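Local coordinates for serine protease inhibitor 4, isoform B (Drosophila melanogaster, PDB 4P0F), which probably inhibits serine- and cysteine-type endopeptidases as a member of the serpin family, seen here in its cleaved form, at residues G102-Q107 with M304-E309. Residues are numbered along the deposited sequence; the frame is centred on the assembly and turned at random.
Sequences GYQLRQ and MLQSPE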
loop_
_atom_site.group_PDB
_atom_site.type_symbol
_atom_site.label_atom_id
_atom_site.label_comp_id
_atom_site.label_asym_id
_atom_site.label_seq_id
_atom_site.Cartn_x
_atom_site.Cartn_y
_atom_site.Cartn_z
ATOM N N GLY A 102 -28.069 -13.705 -1.525
ATOM C CA GLY A 102 -28.538 -15.074 -1.402
ATOM C C GLY A 102 -27.482 -16.042 -0.898
ATOM O O GLY A 102 -27.812 -17.136 -0.429
ATOM N N TYR A 103 -26.211 -15.656 -0.993
ATOM C CA TYR A 103 -25.126 -16.498 -0.498
ATOM C C TYR A 103 -24.775 -16.131 0.939
ATOM O O TYR A 103 -24.745 -14.960 1.299
ATOM C CB TYR A 103 -23.895 -16.382 -1.405
ATOM C CG TYR A 103 -24.094 -17.098 -2.715
ATOM C CD1 TYR A 103 -24.722 -16.474 -3.776
ATOM C CD2 TYR A 103 -23.690 -18.423 -2.881
ATOM C CE1 TYR A 103 -24.933 -17.134 -4.974
ATOM C CE2 TYR A 103 -23.884 -19.076 -4.075
ATOM C CZ TYR A 103 -24.503 -18.426 -5.121
ATOM O OH TYR A 103 -24.719 -19.068 -6.317
ATOM N N GLN A 104 -24.554 -17.150 1.759
ATOM C CA GLN A 104 -24.196 -16.966 3.158
ATOM C C GLN A 104 -22.727 -17.308 3.367
ATOM O O GLN A 104 -22.236 -18.310 2.847
ATOM C CB GLN A 104 -25.062 -17.844 4.055
ATOM C CG GLN A 104 -26.551 -17.617 3.879
ATOM C CD GLN A 104 -27.362 -18.306 4.945
ATOM O OE1 GLN A 104 -27.894 -19.399 4.733
ATOM N NE2 GLN A 104 -27.457 -17.674 6.107
ATOM N N LEU A 105 -22.040 -16.472 4.129
ATOM C CA LEU A 105 -20.672 -16.761 4.531
ATOM C C LEU A 105 -20.652 -17.926 5.502
ATOM O O LEU A 105 -21.602 -18.127 6.250
ATOM C CB LEU A 105 -20.036 -15.544 5.189
ATOM C CG LEU A 105 -19.953 -14.260 4.367
ATOM C CD1 LEU A 105 -19.194 -13.208 5.143
ATOM C CD2 LEU A 105 -19.300 -14.500 3.023
ATOM N N ARG A 106 -19.572 -18.700 5.494
ATOM C CA ARG A 106 -19.377 -19.702 6.528
ATOM C C ARG A 106 -19.122 -19.000 7.852
ATOM O O ARG A 106 -18.552 -17.915 7.877
ATOM C CB ARG A 106 -18.224 -20.638 6.166
ATOM C CG ARG A 106 -18.529 -21.467 4.937
ATOM C CD ARG A 106 -17.535 -22.583 4.716
ATOM N NE ARG A 106 -17.651 -23.651 5.703
ATOM C CZ ARG A 106 -16.944 -24.778 5.674
ATOM N NH1 ARG A 106 -16.075 -25.002 4.696
ATOM N NH2 ARG A 106 -17.111 -25.692 6.620
ATOM N N GLN A 107 -19.546 -19.622 8.946
ATOM C CA GLN A 107 -19.494 -18.977 10.256
ATOM C C GLN A 107 -18.080 -18.551 10.672
ATOM O O GLN A 107 -17.885 -17.419 11.110
ATOM C CB GLN A 107 -20.085 -19.898 11.326
ATOM C CG GLN A 107 -20.209 -19.238 12.692
ATOM C CD GLN A 107 -20.773 -20.171 13.749
ATOM O OE1 GLN A 107 -21.462 -21.145 13.438
ATOM N NE2 GLN A 107 -20.477 -19.879 15.008
ATOM N N MET A 304 -14.995 -20.022 2.370
ATOM C CA MET A 304 -15.649 -18.719 2.271
ATOM C C MET A 304 -17.172 -18.793 2.425
ATOM O O MET A 304 -17.740 -18.111 3.267
ATOM C CB MET A 304 -15.309 -18.058 0.937
ATOM C CG MET A 304 -13.896 -17.550 0.882
ATOM S SD MET A 304 -13.532 -16.703 -0.666
ATOM C CE MET A 304 -12.068 -15.763 -0.185
ATOM N N LEU A 305 -17.814 -19.633 1.617
ATOM C CA LEU A 305 -19.279 -19.691 1.544
ATOM C C LEU A 305 -19.859 -21.038 1.971
ATOM O O LEU A 305 -19.220 -22.080 1.831
ATOM C CB LEU A 305 -19.736 -19.410 0.118
ATOM C CG LEU A 305 -19.299 -18.098 -0.531
ATOM C CD1 LEU A 305 -19.818 -18.045 -1.958
ATOM C CD2 LEU A 305 -19.794 -16.921 0.266
ATOM N N GLN A 306 -21.097 -21.036 2.450
ATOM C CA GLN A 306 -21.745 -22.296 2.776
ATOM C C GLN A 306 -21.940 -23.134 1.506
ATOM O O GLN A 306 -21.912 -24.359 1.544
ATOM C CB GLN A 306 -23.079 -22.043 3.481
ATOM C CG GLN A 306 -22.893 -21.297 4.791
ATOM C CD GLN A 306 -24.168 -21.155 5.589
ATOM O OE1 GLN A 306 -25.256 -21.452 5.103
ATOM N NE2 GLN A 306 -24.038 -20.693 6.826
ATOM N N SER A 307 -22.137 -22.455 0.383
ATOM C CA SER A 307 -22.285 -23.113 -0.911
ATOM C C SER A 307 -21.071 -23.938 -1.295
ATOM O O SER A 307 -19.945 -23.473 -1.122
ATOM C CB SER A 307 -22.526 -22.061 -1.995
ATOM O OG SER A 307 -22.418 -22.647 -3.280
ATOM N N PRO A 308 -21.284 -25.136 -1.863
ATOM C CA PRO A 308 -20.121 -25.928 -2.278
ATOM C C PRO A 308 -19.519 -25.521 -3.633
ATOM O O PRO A 308 -18.563 -26.164 -4.076
ATOM C CB PRO A 308 -20.680 -27.351 -2.338
ATOM C CG PRO A 308 -22.096 -27.177 -2.672
ATOM C CD PRO A 308 -22.541 -25.895 -2.016
ATOM N N GLU A 309 -20.035 -24.466 -4.259
ATOM C CA GLU A 309 -19.481 -23.974 -5.521
ATOM C C GLU A 309 -17.994 -23.695 -5.405
ATOM O O GLU A 309 -17.584 -22.906 -4.556
ATOM C CB GLU A 309 -20.166 -22.680 -5.963
ATOM C CG GLU A 309 -21.617 -22.845 -6.359
ATOM C CD GLU A 309 -22.315 -21.525 -6.610
ATOM O OE1 GLU A 309 -21.620 -20.493 -6.707
ATOM O OE2 GLU A 309 -23.566 -21.517 -6.694
HETATM O O HOH W 1 -23.893 -19.847 0.434
#
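L105 and L305 face each other as the non-hydrogen-bonded pair of a single antiparallel beta bridge, their CA atoms 4.4 Å apart, flanked by two nearly straight bonds: Q306 N to Q104 O (3.0 Å) and R106 N to M304 O (2.9 Å). Beyond the bridge, one water links the two segments again, accepting from both Q104 N and S307 N. Y103 has its CB directed toward the other loop and CG anti to its own carbonyl carbon (chi1 -73°), which brings the ring up to L305, S307 and E309: CD2 lies 4.0 Å from L305 CD1, CB of S307 sits at the ring edge, and OH donates to E309 OE2 (2.7 Å) on the syn side, with ring and carboxylate planes 70° apart. S307 OG accepts from E309 N (3.2 Å) in an ST turn. L105 CD2 meets L305 CD2 at 3.7 Å, while R106 lays CG against L305 O and sends NH1 on to the carbonyl of G302. The bridge joins the loop leading into helix 107-115 to the one before strand 311-324; E309 OE1 salt-bridges R162 of strand 161-174, and L305 packs on L163 of that same strand and on L311 of strand 311-324.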